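Local coordinates for protein inorganic pyrophosphatase (Neisseria gonorrhoeae, PDB 5TEA) that probably catalyses the magnesium-dependent hydrolysis of inorganic pyrophosphate to two phosphate ions, working as a homohexamer, at residues V29-G35 and K61-F67; V102-D108 and T158-W164. All coordinates share one frame; numbering follows the deposited sequence.

Contact 1: V29-G35 and K61-F67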
ATOM      1  N   VAL B  29     -18.688   1.770  15.981  1.00 20.01           N
ATOM      2  CA  VAL B  29     -18.661   2.278  14.614  1.00 17.17           C
ATOM      3  C   VAL B  29     -17.276   2.862  14.355  1.00 22.61           C
ATOM      4  O   VAL B  29     -16.810   3.722  15.113  1.00 19.44           O
ATOM      5  CB  VAL B  29     -19.772   3.324  14.387  1.00 20.86           C
ATOM      6  CG1 VAL B  29     -19.611   4.008  13.027  1.00 18.28           C
ATOM      7  CG2 VAL B  29     -21.146   2.663  14.491  1.00 22.16           C
ATOM      8  N   ASN B  30     -16.606   2.396  13.294  1.00 18.80           N
ATOM      9  CA  ASN B  30     -15.245   2.846  13.012  1.00 17.06           C
ATOM     10  C   ASN B  30     -15.270   4.147  12.223  1.00 18.45           C
ATOM     11  O   ASN B  30     -15.992   4.263  11.218  1.00 20.87           O
ATOM     12  CB  ASN B  30     -14.449   1.795  12.233  1.00 16.83           C
ATOM     13  CG  ASN B  30     -12.956   2.110  12.201  1.00 18.59           C
ATOM     14  OD1 ASN B  30     -12.314   2.215  13.245  1.00 18.27           O
ATOM     15  ND2 ASN B  30     -12.399   2.261  11.001  1.00 16.75           N
ATOM     16  N   GLU B  31     -14.476   5.122  12.667  1.00 15.85           N
ATOM     17  CA  GLU B  31     -14.349   6.388  11.932  1.00 16.83           C
ATOM     18  C   GLU B  31     -13.030   6.538  11.189  1.00 15.05           C
ATOM     19  O   GLU B  31     -13.020   7.066  10.076  1.00 16.79           O
ATOM     20  CB  GLU B  31     -14.508   7.585  12.878  1.00 20.88           C
ATOM     21  CG  GLU B  31     -15.864   7.674  13.563  1.00 20.84           C
ATOM     22  CD  GLU B  31     -15.814   8.499  14.831  1.00 22.41           C
ATOM     23  OE1 GLU B  31     -16.515   9.524  14.895  1.00 21.36           O
ATOM     24  OE2 GLU B  31     -15.080   8.115  15.772  1.00 19.76           O
ATOM     25  N   ILE B  32     -11.907   6.135  11.787  1.00 16.72           N
ATOM     26  CA  ILE B  32     -10.585   6.419  11.244  1.00 16.61           C
ATOM     27  C   ILE B  32      -9.796   5.122  11.154  1.00 16.22           C
ATOM     28  O   ILE B  32      -9.583   4.462  12.174  1.00 17.92           O
ATOM     29  CB  ILE B  32      -9.800   7.423  12.105  1.00 13.87           C
ATOM     30  CG1 ILE B  32     -10.573   8.732  12.286  1.00 14.22           C
ATOM     31  CG2 ILE B  32      -8.448   7.714  11.426  1.00 15.11           C
ATOM     32  CD1 ILE B  32      -9.888   9.708  13.303  1.00 15.57           C
ATOM     33  N   PRO B  33      -9.296   4.741   9.982  1.00 16.71           N
ATOM     34  CA  PRO B  33      -8.367   3.602   9.907  1.00 17.04           C
ATOM     35  C   PRO B  33      -7.066   3.887  10.642  1.00 20.61           C
ATOM     36  O   PRO B  33      -6.523   4.994  10.577  1.00 16.41           O
ATOM     37  CB  PRO B  33      -8.107   3.456   8.403  1.00 15.88           C
ATOM     38  CG  PRO B  33      -9.208   4.262   7.723  1.00 18.50           C
ATOM     39  CD  PRO B  33      -9.507   5.369   8.664  1.00 16.20           C
ATOM     40  N   ALA B  34      -6.554   2.866  11.326  1.00 17.51           N
ATOM     41  CA  ALA B  34      -5.212   2.955  11.883  1.00 12.05           C
ATOM     42  C   ALA B  34      -4.232   3.370  10.796  1.00 16.45           C
ATOM     43  O   ALA B  34      -4.337   2.919   9.656  1.00 15.21           O
ATOM     44  CB  ALA B  34      -4.780   1.602  12.451  1.00 16.92           C
ATOM     45  N   GLY B  35      -3.270   4.215  11.159  1.00 18.14           N
ATOM     46  CA  GLY B  35      -2.290   4.710  10.218  1.00 21.08           C
ATOM     47  C   GLY B  35      -2.712   5.910   9.396  1.00 23.38           C
ATOM     48  O   GLY B  35      -1.900   6.416   8.610  1.00 19.02           O
ATOM     49  N   LYS B  61      -2.999   8.008  13.364  1.00 20.26           N
ATOM     50  CA  LYS B  61      -3.624   7.277  14.465  1.00 21.39           C
ATOM     51  C   LYS B  61      -2.926   5.935  14.669  1.00 20.34           C
ATOM     52  O   LYS B  61      -2.740   5.186  13.699  1.00 19.31           O
ATOM     53  CB  LYS B  61      -5.113   7.041  14.202  1.00 21.94           C
ATOM     54  CG  LYS B  61      -5.977   8.278  14.297  1.00 30.67           C
ATOM     55  CD  LYS B  61      -5.916   8.901  15.696  1.00 40.89           C
ATOM     56  CE  LYS B  61      -5.872  10.431  15.634  1.00 47.16           C
ATOM     57  NZ  LYS B  61      -5.499  11.055  16.947  1.00 49.04           N
ATOM     58  N   PRO B  62      -2.534   5.588  15.905  1.00 21.10           N
ATOM     59  CA  PRO B  62      -1.849   4.304  16.120  1.00 19.74           C
ATOM     60  C   PRO B  62      -2.782   3.107  16.148  1.00 20.65           C
ATOM     61  O   PRO B  62      -2.301   1.972  16.002  1.00 20.82           O
ATOM     62  CB  PRO B  62      -1.162   4.501  17.486  1.00 18.97           C
ATOM     63  CG  PRO B  62      -2.058   5.487  18.205  1.00 19.23           C
ATOM     64  CD  PRO B  62      -2.568   6.412  17.128  1.00 17.88           C
ATOM     65  N   THR B  63      -4.084   3.312  16.361  1.00 16.67           N
ATOM     66  CA  THR B  63      -5.093   2.259  16.287  1.00 17.24           C
ATOM     67  C   THR B  63      -6.231   2.771  15.425  1.00 15.91           C
ATOM     68  O   THR B  63      -6.282   3.948  15.093  1.00 14.54           O
ATOM     69  CB  THR B  63      -5.660   1.893  17.665  1.00 18.22           C
ATOM     70  OG1 THR B  63      -6.521   2.956  18.103  1.00 17.24           O
ATOM     71  CG2 THR B  63      -4.527   1.707  18.682  1.00 17.60           C
ATOM     72  N   ASN B  64      -7.174   1.896  15.088  1.00 15.29           N
ATOM     73  CA  ASN B  64      -8.410   2.407  14.511  1.00 13.67           C
ATOM     74  C   ASN B  64      -9.117   3.245  15.567  1.00 16.30           C
ATOM     75  O   ASN B  64      -8.924   3.047  16.772  1.00 21.36           O
ATOM     76  CB  ASN B  64      -9.310   1.267  14.033  1.00 12.78           C
ATOM     77  CG  ASN B  64      -8.596   0.322  13.103  1.00 18.16           C
ATOM     78  OD1 ASN B  64      -8.368   0.637  11.921  1.00 17.56           O
ATOM     79  ND2 ASN B  64      -8.248  -0.855  13.613  1.00 17.87           N
ATOM     80  N   TYR B  65      -9.925   4.201  15.112  1.00 16.23           N
ATOM     81  CA  TYR B  65     -10.585   5.140  16.008  1.00 19.25           C
ATOM     82  C   TYR B  65     -12.076   5.142  15.712  1.00 22.56           C
ATOM     83  O   TYR B  65     -12.480   5.339  14.563  1.00 17.33           O
ATOM     84  CB  TYR B  65     -10.001   6.543  15.827  1.00 16.66           C
ATOM     85  CG  TYR B  65     -10.296   7.527  16.935  1.00 20.51           C
ATOM     86  CD1 TYR B  65      -9.450   7.637  18.038  1.00 19.43           C
ATOM     87  CD2 TYR B  65     -11.388   8.385  16.857  1.00 19.22           C
ATOM     88  CE1 TYR B  65      -9.704   8.550  19.041  1.00 19.68           C
ATOM     89  CE2 TYR B  65     -11.640   9.312  17.860  1.00 23.51           C
ATOM     90  CZ  TYR B  65     -10.792   9.385  18.945  1.00 25.26           C
ATOM     91  OH  TYR B  65     -11.019  10.301  19.943  1.00 22.12           O
ATOM     92  N   GLY B  66     -12.896   4.918  16.735  1.00 18.69           N
ATOM     93  CA  GLY B  66     -14.332   4.909  16.505  1.00 21.76           C
ATOM     94  C   GLY B  66     -15.157   5.417  17.668  1.00 16.10           C
ATOM     95  O   GLY B  66     -14.627   6.086  18.559  1.00 15.00           O
ATOM     96  N   PHE B  67     -16.449   5.089  17.699  1.00 18.73           N
ATOM     97  CA  PHE B  67     -17.280   5.519  18.819  1.00 15.73           C
ATOM     98  C   PHE B  67     -18.323   4.458  19.131  1.00 15.51           C
ATOM     99  O   PHE B  67     -18.590   3.560  18.333  1.00 16.98           O
ATOM    100  CB  PHE B  67     -17.970   6.858  18.540  1.00 17.35           C
ATOM    101  CG  PHE B  67     -19.053   6.792  17.493  1.00 17.71           C
ATOM    102  CD1 PHE B  67     -18.737   6.874  16.136  1.00 22.04           C
ATOM    103  CD2 PHE B  67     -20.386   6.681  17.857  1.00 19.08           C
ATOM    104  CE1 PHE B  67     -19.732   6.834  15.167  1.00 20.52           C
ATOM    105  CE2 PHE B  67     -21.387   6.632  16.883  1.00 22.72           C
ATOM    106  CZ  PHE B  67     -21.056   6.713  15.540  1.00 24.68           C
TER

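Contact 2: V102-D108 and T158-W164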
ATOM      1  N   VAL B 102      -9.660   0.740  29.335  1.00 16.23           N
ATOM      2  CA  VAL B 102      -9.980   2.145  29.072  1.00 15.37           C
ATOM      3  C   VAL B 102      -8.733   2.990  29.238  1.00 18.56           C
ATOM      4  O   VAL B 102      -7.947   2.791  30.172  1.00 20.87           O
ATOM      5  CB  VAL B 102     -11.139   2.657  29.958  1.00 16.14           C
ATOM      6  CG1 VAL B 102     -10.876   2.414  31.467  1.00 18.08           C
ATOM      7  CG2 VAL B 102     -11.470   4.120  29.646  1.00 17.68           C
ATOM      8  N   MET B 103      -8.527   3.907  28.289  1.00 15.16           N
ATOM      9  CA  MET B 103      -7.509   4.936  28.419  1.00 13.45           C
ATOM     10  C   MET B 103      -8.176   6.152  29.055  1.00 15.39           C
ATOM     11  O   MET B 103      -8.968   6.829  28.399  1.00 17.36           O
ATOM     12  CB  MET B 103      -6.911   5.275  27.050  1.00 15.82           C
ATOM     13  CG  MET B 103      -5.716   6.188  27.148  1.00 17.93           C
ATOM     14  SD  MET B 103      -5.075   6.625  25.519  1.00 21.04           S
ATOM     15  CE  MET B 103      -6.231   7.903  25.045  1.00 19.21           C
ATOM     16  N   LYS B 104      -7.896   6.401  30.347  1.00 14.77           N
ATOM     17  CA  LYS B 104      -8.412   7.599  30.995  1.00 15.71           C
ATOM     18  C   LYS B 104      -7.637   8.811  30.498  1.00 18.81           C
ATOM     19  O   LYS B 104      -6.405   8.843  30.576  1.00 23.21           O
ATOM     20  CB  LYS B 104      -8.295   7.495  32.517  1.00 16.59           C
ATOM     21  CG  LYS B 104      -9.141   6.378  33.103  1.00 30.44           C
ATOM     22  CD  LYS B 104     -10.623   6.690  33.000  1.00 33.48           C
ATOM     23  CE  LYS B 104     -11.013   7.812  33.956  1.00 31.17           C
ATOM     24  NZ  LYS B 104     -12.480   8.062  34.020  1.00 30.27           N
ATOM     25  N   PHE B 105      -8.357   9.818  30.011  1.00 17.57           N
ATOM     26  CA  PHE B 105      -7.714  10.842  29.196  1.00 19.00           C
ATOM     27  C   PHE B 105      -8.395  12.177  29.433  1.00 20.77           C
ATOM     28  O   PHE B 105      -9.622  12.257  29.529  1.00 21.07           O
ATOM     29  CB  PHE B 105      -7.777  10.449  27.719  1.00 20.94           C
ATOM     30  CG  PHE B 105      -7.018  11.362  26.796  1.00 17.80           C
ATOM     31  CD1 PHE B 105      -5.642  11.490  26.891  1.00 17.53           C
ATOM     32  CD2 PHE B 105      -7.686  12.047  25.798  1.00 19.41           C
ATOM     33  CE1 PHE B 105      -4.944  12.334  26.018  1.00 21.25           C
ATOM     34  CE2 PHE B 105      -7.002  12.880  24.904  1.00 21.04           C
ATOM     35  CZ  PHE B 105      -5.630  13.019  25.018  1.00 20.82           C
ATOM     36  N   VAL B 106      -7.584  13.223  29.512  1.00 20.13           N
ATOM     37  CA  VAL B 106      -8.071  14.581  29.671  1.00 19.45           C
ATOM     38  C   VAL B 106      -7.604  15.365  28.461  1.00 23.70           C
ATOM     39  O   VAL B 106      -6.419  15.325  28.105  1.00 23.85           O
ATOM     40  CB  VAL B 106      -7.574  15.211  30.984  1.00 22.06           C
ATOM     41  CG1 VAL B 106      -7.986  16.676  31.060  1.00 25.35           C
ATOM     42  CG2 VAL B 106      -8.146  14.424  32.174  1.00 21.25           C
ATOM     43  N   ASP B 107      -8.541  16.048  27.817  1.00 19.58           N
ATOM     44  CA  ASP B 107      -8.298  16.781  26.575  1.00 21.22           C
ATOM     45  C   ASP B 107      -8.932  18.147  26.763  1.00 23.44           C
ATOM     46  O   ASP B 107     -10.154  18.242  26.926  1.00 21.70           O
ATOM     47  CB  ASP B 107      -8.918  16.039  25.385  1.00 27.93           C
ATOM     48  CG  ASP B 107      -8.538  16.633  24.036  1.00 33.43           C
ATOM     49  OD1 ASP B 107      -8.095  17.793  23.966  1.00 29.59           O
ATOM     50  OD2 ASP B 107      -8.703  15.918  23.023  1.00 38.63           O
ATOM     51  N   ASP B 108      -8.101  19.191  26.786  1.00 21.78           N
ATOM     52  CA  ASP B 108      -8.570  20.579  26.843  1.00 23.24           C
ATOM     53  C   ASP B 108      -9.441  20.847  28.071  1.00 24.23           C
ATOM     54  O   ASP B 108     -10.419  21.600  28.016  1.00 25.41           O
ATOM     55  CB  ASP B 108      -9.305  20.964  25.552  1.00 24.83           C
ATOM     56  CG  ASP B 108      -9.422  22.470  25.373  1.00 31.02           C
ATOM     57  OD1 ASP B 108      -8.468  23.209  25.738  1.00 25.58           O
ATOM     58  OD2 ASP B 108     -10.466  22.924  24.855  1.00 26.00           O
ATOM     59  N   THR B 158      -4.484  20.830  27.856  1.00 30.42           N
ATOM     60  CA  THR B 158      -3.940  19.548  28.272  1.00 33.91           C
ATOM     61  C   THR B 158      -4.298  18.461  27.263  1.00 33.24           C
ATOM     62  O   THR B 158      -5.393  18.466  26.692  1.00 26.01           O
ATOM     63  CB  THR B 158      -4.478  19.193  29.662  1.00 28.08           C
ATOM     64  OG1 THR B 158      -3.897  20.072  30.639  1.00 30.25           O
ATOM     65  CG2 THR B 158      -4.168  17.741  30.016  1.00 28.19           C
ATOM     66  N   THR B 159      -3.330  17.581  26.990  1.00 23.71           N
ATOM     67  CA  THR B 159      -3.549  16.278  26.364  1.00 22.53           C
ATOM     68  C   THR B 159      -2.806  15.297  27.266  1.00 27.77           C
ATOM     69  O   THR B 159      -1.582  15.174  27.161  1.00 25.88           O
ATOM     70  CB  THR B 159      -3.026  16.201  24.915  1.00 22.97           C
ATOM     71  OG1 THR B 159      -1.628  16.552  24.875  1.00 25.96           O
ATOM     72  CG2 THR B 159      -3.808  17.142  23.995  1.00 25.79           C
ATOM     73  N   LYS B 160      -3.517  14.613  28.163  1.00 19.75           N
ATOM     74  CA  LYS B 160      -2.844  13.830  29.193  1.00 23.58           C
ATOM     75  C   LYS B 160      -3.551  12.509  29.416  1.00 21.03           C
ATOM     76  O   LYS B 160      -4.719  12.486  29.817  1.00 18.63           O
ATOM     77  CB  LYS B 160      -2.762  14.589  30.517  1.00 26.85           C
ATOM     78  CG  LYS B 160      -2.041  13.820  31.616  1.00 29.78           C
ATOM     79  CD  LYS B 160      -0.663  13.371  31.149  1.00 31.20           C
ATOM     80  CE  LYS B 160       0.158  12.780  32.296  1.00 37.98           C
ATOM     81  NZ  LYS B 160       1.477  12.256  31.810  1.00 44.20           N
ATOM     82  N   VAL B 161      -2.822  11.421  29.208  1.00 18.16           N
ATOM     83  CA  VAL B 161      -3.282  10.095  29.616  1.00 15.97           C
ATOM     84  C   VAL B 161      -3.025   9.939  31.109  1.00 21.71           C
ATOM     85  O   VAL B 161      -1.872   9.955  31.556  1.00 22.12           O
ATOM     86  CB  VAL B 161      -2.578   8.990  28.818  1.00 19.65           C
ATOM     87  CG1 VAL B 161      -3.029   7.616  29.346  1.00 19.16           C
ATOM     88  CG2 VAL B 161      -2.853   9.152  27.299  1.00 20.39           C
ATOM     89  N   GLU B 162      -4.106   9.803  31.884  1.00 18.27           N
ATOM     90  CA  GLU B 162      -4.027   9.800  33.338  1.00 21.02           C
ATOM     91  C   GLU B 162      -3.764   8.418  33.907  1.00 24.29           C
ATOM     92  O   GLU B 162      -3.089   8.302  34.935  1.00 23.79           O
ATOM     93  CB  GLU B 162      -5.326  10.331  33.943  1.00 23.33           C
ATOM     94  CG  GLU B 162      -5.696  11.728  33.480  1.00 36.37           C
ATOM     95  CD  GLU B 162      -4.834  12.814  34.112  1.00 45.42           C
ATOM     96  OE1 GLU B 162      -3.884  12.488  34.852  1.00 48.41           O
ATOM     97  OE2 GLU B 162      -5.110  14.004  33.868  1.00 45.53           O
ATOM     98  N   SER B 163      -4.282   7.382  33.251  1.00 26.76           N
ATOM     99  CA  SER B 163      -4.132   6.005  33.704  1.00 25.78           C
ATOM    100  C   SER B 163      -4.726   5.091  32.651  1.00 23.93           C
ATOM    101  O   SER B 163      -5.447   5.525  31.747  1.00 22.03           O
ATOM    102  CB  SER B 163      -4.823   5.759  35.043  1.00 27.64           C
ATOM    103  OG  SER B 163      -6.235   5.830  34.897  1.00 24.47           O
ATOM    104  N   TRP B 164      -4.423   3.805  32.800  1.00 21.05           N
ATOM    105  CA  TRP B 164      -4.995   2.746  31.985  1.00 17.44           C
ATOM    106  C   TRP B 164      -5.845   1.886  32.903  1.00 19.67           C
ATOM    107  O   TRP B 164      -5.350   1.407  33.928  1.00 28.52           O
ATOM    108  CB  TRP B 164      -3.898   1.920  31.328  1.00 19.68           C
ATOM    109  CG  TRP B 164      -3.155   2.677  30.284  1.00 17.17           C
ATOM    110  CD1 TRP B 164      -1.982   3.345  30.436  1.00 20.00           C
ATOM    111  CD2 TRP B 164      -3.531   2.828  28.912  1.00 13.55           C
ATOM    112  NE1 TRP B 164      -1.593   3.901  29.235  1.00 20.71           N
ATOM    113  CE2 TRP B 164      -2.532   3.605  28.287  1.00 17.14           C
ATOM    114  CE3 TRP B 164      -4.616   2.389  28.152  1.00 18.91           C
ATOM    115  CZ2 TRP B 164      -2.582   3.939  26.948  1.00 17.15           C
ATOM    116  CZ3 TRP B 164      -4.663   2.724  26.814  1.00 19.98           C
ATOM    117  CH2 TRP B 164      -3.657   3.489  26.227  1.00 21.05           C
TER
HETATM  118  O   HOH W   1      -6.388  19.780  24.008  1.00 35.88           O

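Contact 1: V29-G35 and K61-F67
The carbonyl oxygen of Y65 takes two backbone N-H groups from the facing strand. E31 N lies 2.8 Å from Y65 O, and I32 N lies 2.9 Å from the same oxygen, Y65 O. Two residues opposite one make a classic beta bulge, which shifts the antiparallel register between N30 and I32. N64 OD1 also accepts two bonds: A34 N at 2.9 Å, from well above the amide plane, and L89 N. The N64 ND2 end turns to T85 and L83 O. G35 N to K61 O, 2.8 Å, closes the far end.

V29, I32, Y65 and F67 put their side chains on one face of the sheet. V29 CB sits over the F67 ring, 4.0 Å from its centroid, a CH-pi contact. E31 comes to the same ring at its edge, with E31 CD 3.6 Å from F67 CD1. Its carboxylate is turned 63° from the ring plane, and OE1 bonds to W42 N. W42 also stacks on F67. I32 and Y65 run side by side, with I32 CB 3.8 Å from Y65 CB. A chi1 of -163° swings the Y65 ring away from its own N, and there it meets D80 and L82. Y65 is a predicted substrate-binding residue, and D80 is a calcium ligand here. The bulge and the packing on I32 therefore probably help to place this tyrosine beside the metal site.

Contact 2: V102-D108 and T158-W164
M103 lies against one face of the W164 indole. M103 CG is 3.7 Å from the centroid of the six-membered ring of W164, a CH-pi contact. The sulfur follows obliquely, with M103 SD 4.3 Å from that W164 centroid, a Met-aromatic contact. The chain runs straight to SD, with CG anti to the backbone N (chi1 -172°), and this lays it alongside the indole. V161 stands on the same side of the sheet as M103, F105 and W164. V161 CG1 meets M103 CG at 3.8 Å, and V161 CG2 meets F105 CD1 at 3.7 Å. The F105 ring turns its edge to the V161 backbone.

The strands pair antiparallel, joining strand 159-165 to strand 94-107 of the central pyrophosphatase sheet. V106 N to K160 O and K160 N to V106 O are both 3.0 Å. D108 N to T158 O, 2.8 Å, continues the pairing past the strand end. A water donates to both D107 OD1 and T158 O.

V106 CG2 rests on the E162 side chain, 3.5 Å from E162 OE2. Farther out, K104 NZ makes a salt bridge to D113. Helix 137-149 backs the M103 and W164 face: W164 NE1 bonds to E144, and N148 holds V161 N and the T159 hydroxyl. The D107 side chain comes close to that of D112, a calcium ligand.

How the contacts relate
From the N terminus, helix 12-15 and strand 19-20 lead into strand 25-32. Contact 1 pairs it with strand 64-67 and closes a loop of 25 residues that contains the two-stranded sheet 38-43/48-54. The chain then passes through the metal-binding loop and strand 80-83 to strand 94-107. Contact 2 closes a second, longer loop of 49 residues, which holds strand 110-119 and helix 137-149. The two closures follow in series, neither nested nor crossed. The centres of contact 1 and contact 2 are about 17 Å apart, and the contacts do not touch. Strands 25-32 and 94-107 are neighbours, so both contacts belong to one sheet. Helix 137-149 touches both: F147 meets Y65 from contact 1 and M103 from contact 2.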